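Local coordinates for protein gamma-glutamyltranspeptidase (Ggt) (Helicobacter pylori 26695, PDB 5BPK) that probably cleaves gamma-glutamyl bonds, as in glutathione, and passes the glutamyl group to water or another acceptor, as an N-terminal nucleophile hydrolase, at residues Val123-Leu126 with Ser127-Tyr131; Lys181-Arg184 with Glu185-Lys189. All coordinates share one frame; numbering follows the deposited sequence.

Overall arrangement
Both contacts are local and close no long loop. They follow one another along the chain and neither nest nor cross. Contact 1 (123-131) comes first, in the loop that leads from strand 97-102 to helix 139-150. After the helices 139-150 and 155-168, contact 2 (181-189) forms on helix 174-187 and in the residues that follow it. Their centres lie about 14 Å apart. D129 joins them: one carboxylate oxygen, OD2, meets K189 NZ at 2.7 Å and the other, OD1, meets R186 NH2 at 2.9 Å. These salt bridges tie the loop to the end of helix 174-187 and the residues just after it. Both contacts also touch the partner chain.

Contact 1: Val123-Leu126 with Ser127-Tyr131; sequences VPKL and SEDGY
K125 meets E128 and D129 in a local contact round consecutive turns of the loop between strand 97-102 and helix 139-150, at the protein surface. A type II beta turn runs from V123 to L126, closed by L126 N on V123 O (3.1 Å). K125 takes the third place of this turn, with a positive phi of 74°. Its carbonyl then starts the next bend. K125 O accepts a bond from D129 N at 2.9 Å. E128 N also donates to K125 O, at 3.0 Å, but from above the carbonyl plane.

The side chains of K125 and D129 run side by side, and K125 crosses that of E128. The lysine chain bends at chi2 (-64°) and then runs extended, which places its CD 4.1 Å from D129 OD2. K125 NZ reaches E128 OE1 at 3.9 Å, a long salt bridge. The other oxygen, E128 OE2, accepts from a water at 2.7 Å, and that water accepts from K125 N. A second water joins V123 O to S127 N, and a third donates to both L126 O and D129 O.

D129 has stronger partners: K189 and R186 hold its two carboxylate oxygens. S127 OG is hydrogen-bonded to D42 of the partner chain. G130 follows in a backbone shape that suits glycine. The backbone therefore sets the shape of this loop, with waters bridging its polar groups. The loose K125-E128 pair probably adds little, and the charge of D129 is probably balanced mainly by R186, on helix 174-187, and K189, just after it.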
ATOM      1  N   VAL A 123      17.755 -13.116  13.881  1.00 23.32           N
ATOM      2  CA  VAL A 123      17.405 -14.528  13.690  1.00 23.11           C
ATOM      3  C   VAL A 123      16.794 -14.689  12.296  1.00 22.72           C
ATOM      4  O   VAL A 123      15.719 -14.136  12.029  1.00 20.80           O
ATOM      5  CB  VAL A 123      16.405 -15.004  14.757  1.00 22.38           C
ATOM      6  CG1 VAL A 123      15.967 -16.458  14.508  1.00 24.71           C
ATOM      7  CG2 VAL A 123      16.991 -14.836  16.154  1.00 24.24           C
ATOM      8  N   PRO A 124      17.469 -15.426  11.394  1.00 21.72           N
ATOM      9  CA  PRO A 124      16.963 -15.529  10.022  1.00 22.65           C
ATOM     10  C   PRO A 124      15.480 -15.907   9.960  1.00 22.02           C
ATOM     11  O   PRO A 124      15.050 -16.848  10.645  1.00 22.11           O
ATOM     12  CB  PRO A 124      17.825 -16.641   9.409  1.00 23.74           C
ATOM     13  CG  PRO A 124      19.080 -16.616  10.192  1.00 23.76           C
ATOM     14  CD  PRO A 124      18.710 -16.213  11.579  1.00 21.30           C
ATOM     15  N   LYS A 125      14.716 -15.126   9.190  1.00 20.97           N
ATOM     16  CA  LYS A 125      13.306 -15.410   8.864  1.00 19.94           C
ATOM     17  C   LYS A 125      12.303 -15.165  10.004  1.00 18.18           C
ATOM     18  O   LYS A 125      11.096 -15.299   9.783  1.00 18.51           O
ATOM     19  CB  LYS A 125      13.129 -16.845   8.330  1.00 21.56           C
ATOM     20  CG  LYS A 125      13.996 -17.203   7.124  1.00 25.01           C
ATOM     21  CD  LYS A 125      13.648 -16.376   5.900  1.00 31.51           C
ATOM     22  CE  LYS A 125      14.028 -17.107   4.614  1.00 34.82           C
ATOM     23  NZ  LYS A 125      13.728 -16.292   3.403  1.00 38.70           N
ATOM     24  N   LEU A 126      12.757 -14.791  11.204  1.00 16.81           N
ATOM     25  CA  LEU A 126      11.836 -14.687  12.334  1.00 17.08           C
ATOM     26  C   LEU A 126      10.853 -13.519  12.134  1.00 16.94           C
ATOM     27  O   LEU A 126       9.697 -13.610  12.520  1.00 16.77           O
ATOM     28  CB  LEU A 126      12.577 -14.583  13.677  1.00 17.62           C
ATOM     29  CG  LEU A 126      11.737 -14.823  14.941  1.00 17.50           C
ATOM     30  CD1 LEU A 126      11.132 -16.244  14.981  1.00 21.80           C
ATOM     31  CD2 LEU A 126      12.596 -14.561  16.194  1.00 20.36           C
ATOM     32  N   SER A 127      11.307 -12.454  11.483  1.00 16.42           N
ATOM     33  CA  SER A 127      10.442 -11.309  11.161  1.00 16.43           C
ATOM     34  C   SER A 127       9.640 -11.508   9.862  1.00 17.05           C
ATOM     35  O   SER A 127       8.852 -10.625   9.475  1.00 16.93           O
ATOM     36  CB  SER A 127      11.292 -10.025  11.058  1.00 16.54           C
ATOM     37  OG  SER A 127      12.036  -9.955   9.849  1.00 17.39           O
ATOM     38  N   GLU A 128       9.832 -12.652   9.198  1.00 16.69           N
ATOM     39  CA  GLU A 128       9.311 -12.873   7.837  1.00 16.55           C
ATOM     40  C   GLU A 128       8.315 -14.036   7.717  1.00 16.46           C
ATOM     41  O   GLU A 128       7.276 -13.893   7.077  1.00 16.17           O
ATOM     42  CB  GLU A 128      10.466 -13.135   6.866  1.00 19.01           C
ATOM     43  CG  GLU A 128      11.425 -11.971   6.676  1.00 23.22           C
ATOM     44  CD  GLU A 128      12.508 -12.259   5.640  1.00 27.62           C
ATOM     45  OE1 GLU A 128      12.210 -12.894   4.616  1.00 32.97           O
ATOM     46  OE2 GLU A 128      13.660 -11.827   5.841  1.00 33.41           O
ATOM     47  N   ASP A 129       8.672 -15.192   8.281  1.00 15.34           N
ATOM     48  CA  ASP A 129       7.875 -16.417   8.187  1.00 17.05           C
ATOM     49  C   ASP A 129       7.319 -16.768   9.566  1.00 15.80           C
ATOM     50  O   ASP A 129       8.069 -16.835  10.552  1.00 18.30           O
ATOM     51  CB  ASP A 129       8.735 -17.603   7.704  1.00 19.09           C
ATOM     52  CG  ASP A 129       9.243 -17.454   6.276  1.00 18.05           C
ATOM     53  OD1 ASP A 129       8.846 -16.502   5.562  1.00 17.63           O
ATOM     54  OD2 ASP A 129      10.057 -18.322   5.869  1.00 20.28           O
ATOM     55  N   GLY A 130       6.018 -17.030   9.639  1.00 14.91           N
ATOM     56  CA  GLY A 130       5.394 -17.550  10.848  1.00 14.78           C
ATOM     57  C   GLY A 130       4.721 -16.545  11.757  1.00 15.89           C
ATOM     58  O   GLY A 130       4.496 -15.393  11.384  1.00 18.64           O
ATOM     59  N   TYR A 131       4.439 -16.990  12.976  1.00 14.58           N
ATOM     60  CA  TYR A 131       3.468 -16.344  13.854  1.00 16.21           C
ATOM     61  C   TYR A 131       3.996 -15.113  14.605  1.00 14.82           C
ATOM     62  O   TYR A 131       3.225 -14.193  14.905  1.00 15.58           O
ATOM     63  CB  TYR A 131       2.898 -17.364  14.848  1.00 14.80           C
ATOM     64  CG  TYR A 131       2.000 -18.428  14.229  1.00 16.49           C
ATOM     65  CD1 TYR A 131       2.526 -19.459  13.441  1.00 15.63           C
ATOM     66  CD2 TYR A 131       0.627 -18.401  14.433  1.00 15.31           C
ATOM     67  CE1 TYR A 131       1.699 -20.440  12.886  1.00 16.30           C
ATOM     68  CE2 TYR A 131      -0.210 -19.364  13.878  1.00 15.15           C
ATOM     69  CZ  TYR A 131       0.330 -20.381  13.098  1.00 15.89           C
ATOM     70  OH  TYR A 131      -0.491 -21.344  12.557  1.00 17.11           O
TER
HETATM   71  O   HOH W   1      14.101 -11.821  11.862  1.00 23.08           O
HETATM   72  O   HOH W   2      15.191 -12.747   7.844  1.00 27.55           O
HETATM   73  O   HOH W   3       7.849 -15.678  12.889  1.00 18.22           O

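Contact 2: Lys181-Arg184 with Glu185-Lys189; sequences KEAR and ERFLK
The R184 guanidinium has L188 CD1 over one face and E185 OE1 at its edge. L188 CD1 sits toward the rim of the group, 3.3 Å from R184 NH1. E185 OE1 lies in the guanidinium plane and accepts from R184 NH1 at 2.9 Å, as a salt bridge on the anti side of the carboxylate. The two planes are turned 41° apart. R184 runs extended from CG to NE, while E185 bends at chi2 (69°) to bring its carboxylate back to the arginine. Its other oxygen, E185 OE2, is linked to K181 O by a water.

A183 covers one face of the F187 ring. A183 CB makes a CH-pi contact 4.0 Å from the ring centroid, and A183 O lies over the same face, 3.6 Å from F187 CG.

These i to i+4 pairs are characteristic of a helix near its C-terminal end. Two backbone bonds keep them together: F187 N donates to A183 O at 3.0 Å, and L188 N to R184 O at 3.1 Å. The helix kinks at E185 and R186, where R186 N makes a weak bond to A183 O.

R184 NE also forms a salt bridge with D204, and R186 NH2 one with D129 and a hydrogen bond to G25 O of the partner chain. F187 stacks on F197 and meets Y24 of the partner chain edge-to-face. R184, F187 and L188 lie against F198 in strand 198-199, and F187 and L188 also touch helix 191-196.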
ATOM      1  N   LYS A 181       2.940 -21.186  -6.179  1.00 19.51           N
ATOM      2  CA  LYS A 181       4.160 -22.001  -6.300  1.00 21.67           C
ATOM      3  C   LYS A 181       5.364 -21.343  -5.640  1.00 19.32           C
ATOM      4  O   LYS A 181       6.162 -22.013  -4.987  1.00 21.00           O
ATOM      5  CB  LYS A 181       4.487 -22.311  -7.763  1.00 23.61           C
ATOM      6  CG  LYS A 181       5.690 -23.254  -7.920  1.00 30.51           C
ATOM      7  CD  LYS A 181       5.540 -24.199  -9.112  1.00 35.29           C
ATOM      8  CE  LYS A 181       6.563 -25.329  -9.052  1.00 39.29           C
ATOM      9  NZ  LYS A 181       6.347 -26.353 -10.114  1.00 43.34           N
ATOM     10  N   GLU A 182       5.489 -20.028  -5.797  1.00 20.23           N
ATOM     11  CA  GLU A 182       6.607 -19.313  -5.184  1.00 19.58           C
ATOM     12  C   GLU A 182       6.556 -19.317  -3.645  1.00 18.73           C
ATOM     13  O   GLU A 182       7.605 -19.245  -3.002  1.00 19.35           O
ATOM     14  CB  GLU A 182       6.705 -17.886  -5.737  1.00 21.11           C
ATOM     15  CG  GLU A 182       7.083 -17.863  -7.227  1.00 27.83           C
ATOM     16  CD  GLU A 182       7.162 -16.469  -7.822  1.00 37.79           C
ATOM     17  OE1 GLU A 182       7.075 -15.483  -7.064  1.00 42.39           O
ATOM     18  OE2 GLU A 182       7.322 -16.361  -9.060  1.00 43.63           O
ATOM     19  N   ALA A 183       5.353 -19.433  -3.072  1.00 17.93           N
ATOM     20  CA  ALA A 183       5.156 -19.451  -1.615  1.00 15.55           C
ATOM     21  C   ALA A 183       5.090 -20.863  -1.036  1.00 16.14           C
ATOM     22  O   ALA A 183       5.016 -21.045   0.181  1.00 14.74           O
ATOM     23  CB  ALA A 183       3.875 -18.688  -1.257  1.00 15.75           C
ATOM     24  N   ARG A 184       5.102 -21.851  -1.921  1.00 17.74           N
ATOM     25  CA  ARG A 184       4.873 -23.245  -1.560  1.00 18.14           C
ATOM     26  C   ARG A 184       5.688 -23.720  -0.351  1.00 18.45           C
ATOM     27  O   ARG A 184       5.146 -24.310   0.590  1.00 16.82           O
ATOM     28  CB  ARG A 184       5.182 -24.119  -2.782  1.00 19.04           C
ATOM     29  CG  ARG A 184       5.038 -25.580  -2.528  1.00 20.24           C
ATOM     30  CD  ARG A 184       5.287 -26.415  -3.779  1.00 16.12           C
ATOM     31  NE  ARG A 184       4.936 -27.778  -3.435  1.00 17.56           N
ATOM     32  CZ  ARG A 184       5.706 -28.606  -2.727  1.00 21.30           C
ATOM     33  NH1 ARG A 184       6.930 -28.254  -2.315  1.00 22.11           N
ATOM     34  NH2 ARG A 184       5.245 -29.813  -2.445  1.00 20.05           N
ATOM     35  N   GLU A 185       6.990 -23.464  -0.382  1.00 18.36           N
ATOM     36  CA  GLU A 185       7.880 -23.924   0.687  1.00 18.82           C
ATOM     37  C   GLU A 185       7.629 -23.202   2.014  1.00 17.17           C
ATOM     38  O   GLU A 185       7.839 -23.765   3.085  1.00 20.47           O
ATOM     39  CB  GLU A 185       9.349 -23.790   0.274  1.00 20.95           C
ATOM     40  CG  GLU A 185       9.849 -24.935  -0.596  1.00 27.06           C
ATOM     41  CD  GLU A 185       9.232 -24.936  -1.971  1.00 27.20           C
ATOM     42  OE1 GLU A 185       8.798 -26.016  -2.439  1.00 29.66           O
ATOM     43  OE2 GLU A 185       9.179 -23.848  -2.581  1.00 27.46           O
ATOM     44  N   ARG A 186       7.160 -21.959   1.935  1.00 16.62           N
ATOM     45  CA  ARG A 186       6.788 -21.206   3.126  1.00 14.83           C
ATOM     46  C   ARG A 186       5.527 -21.800   3.753  1.00 15.36           C
ATOM     47  O   ARG A 186       5.486 -22.030   4.956  1.00 16.44           O
ATOM     48  CB  ARG A 186       6.575 -19.728   2.788  1.00 14.45           C
ATOM     49  CG  ARG A 186       7.794 -19.065   2.147  1.00 14.77           C
ATOM     50  CD  ARG A 186       7.531 -17.598   1.833  1.00 16.19           C
ATOM     51  NE  ARG A 186       7.404 -16.822   3.056  1.00 15.83           N
ATOM     52  CZ  ARG A 186       6.514 -15.852   3.278  1.00 15.02           C
ATOM     53  NH1 ARG A 186       5.607 -15.508   2.363  1.00 16.51           N
ATOM     54  NH2 ARG A 186       6.531 -15.232   4.441  1.00 17.29           N
ATOM     55  N   PHE A 187       4.512 -22.071   2.924  1.00 15.21           N
ATOM     56  CA  PHE A 187       3.262 -22.675   3.400  1.00 13.76           C
ATOM     57  C   PHE A 187       3.521 -23.996   4.109  1.00 15.22           C
ATOM     58  O   PHE A 187       2.888 -24.308   5.111  1.00 14.58           O
ATOM     59  CB  PHE A 187       2.312 -22.990   2.249  1.00 12.34           C
ATOM     60  CG  PHE A 187       1.721 -21.792   1.555  1.00 12.43           C
ATOM     61  CD1 PHE A 187       1.277 -20.676   2.253  1.00 14.14           C
ATOM     62  CD2 PHE A 187       1.518 -21.836   0.189  1.00 11.95           C
ATOM     63  CE1 PHE A 187       0.690 -19.622   1.573  1.00 12.29           C
ATOM     64  CE2 PHE A 187       0.940 -20.784  -0.483  1.00 14.88           C
ATOM     65  CZ  PHE A 187       0.524 -19.682   0.209  1.00 12.42           C
ATOM     66  N   LEU A 188       4.455 -24.774   3.573  1.00 15.59           N
ATOM     67  CA  LEU A 188       4.723 -26.117   4.088  1.00 14.86           C
ATOM     68  C   LEU A 188       5.351 -26.108   5.485  1.00 14.46           C
ATOM     69  O   LEU A 188       5.441 -27.158   6.128  1.00 16.16           O
ATOM     70  CB  LEU A 188       5.585 -26.920   3.099  1.00 15.40           C
ATOM     71  CG  LEU A 188       4.845 -27.468   1.878  1.00 17.13           C
ATOM     72  CD1 LEU A 188       5.807 -27.836   0.770  1.00 16.66           C
ATOM     73  CD2 LEU A 188       3.958 -28.668   2.250  1.00 17.95           C
ATOM     74  N   LYS A 189       5.772 -24.936   5.960  1.00 15.42           N
ATOM     75  CA  LYS A 189       6.231 -24.798   7.339  1.00 16.03           C
ATOM     76  C   LYS A 189       5.120 -24.815   8.391  1.00 16.28           C
ATOM     77  O   LYS A 189       5.412 -24.990   9.584  1.00 16.94           O
ATOM     78  CB  LYS A 189       7.028 -23.506   7.511  1.00 16.75           C
ATOM     79  CG  LYS A 189       8.290 -23.417   6.679  1.00 19.04           C
ATOM     80  CD  LYS A 189       8.986 -22.099   6.940  1.00 21.27           C
ATOM     81  CE  LYS A 189      10.216 -21.907   6.106  1.00 27.40           C
ATOM     82  NZ  LYS A 189      11.011 -20.737   6.622  1.00 26.44           N
TER
HETATM   83  O   HOH W   4       8.373 -23.507  -5.038  1.00 31.22           O
HETATM   84  O   HOH W   5       8.349 -20.840  -0.948  1.00 25.15           O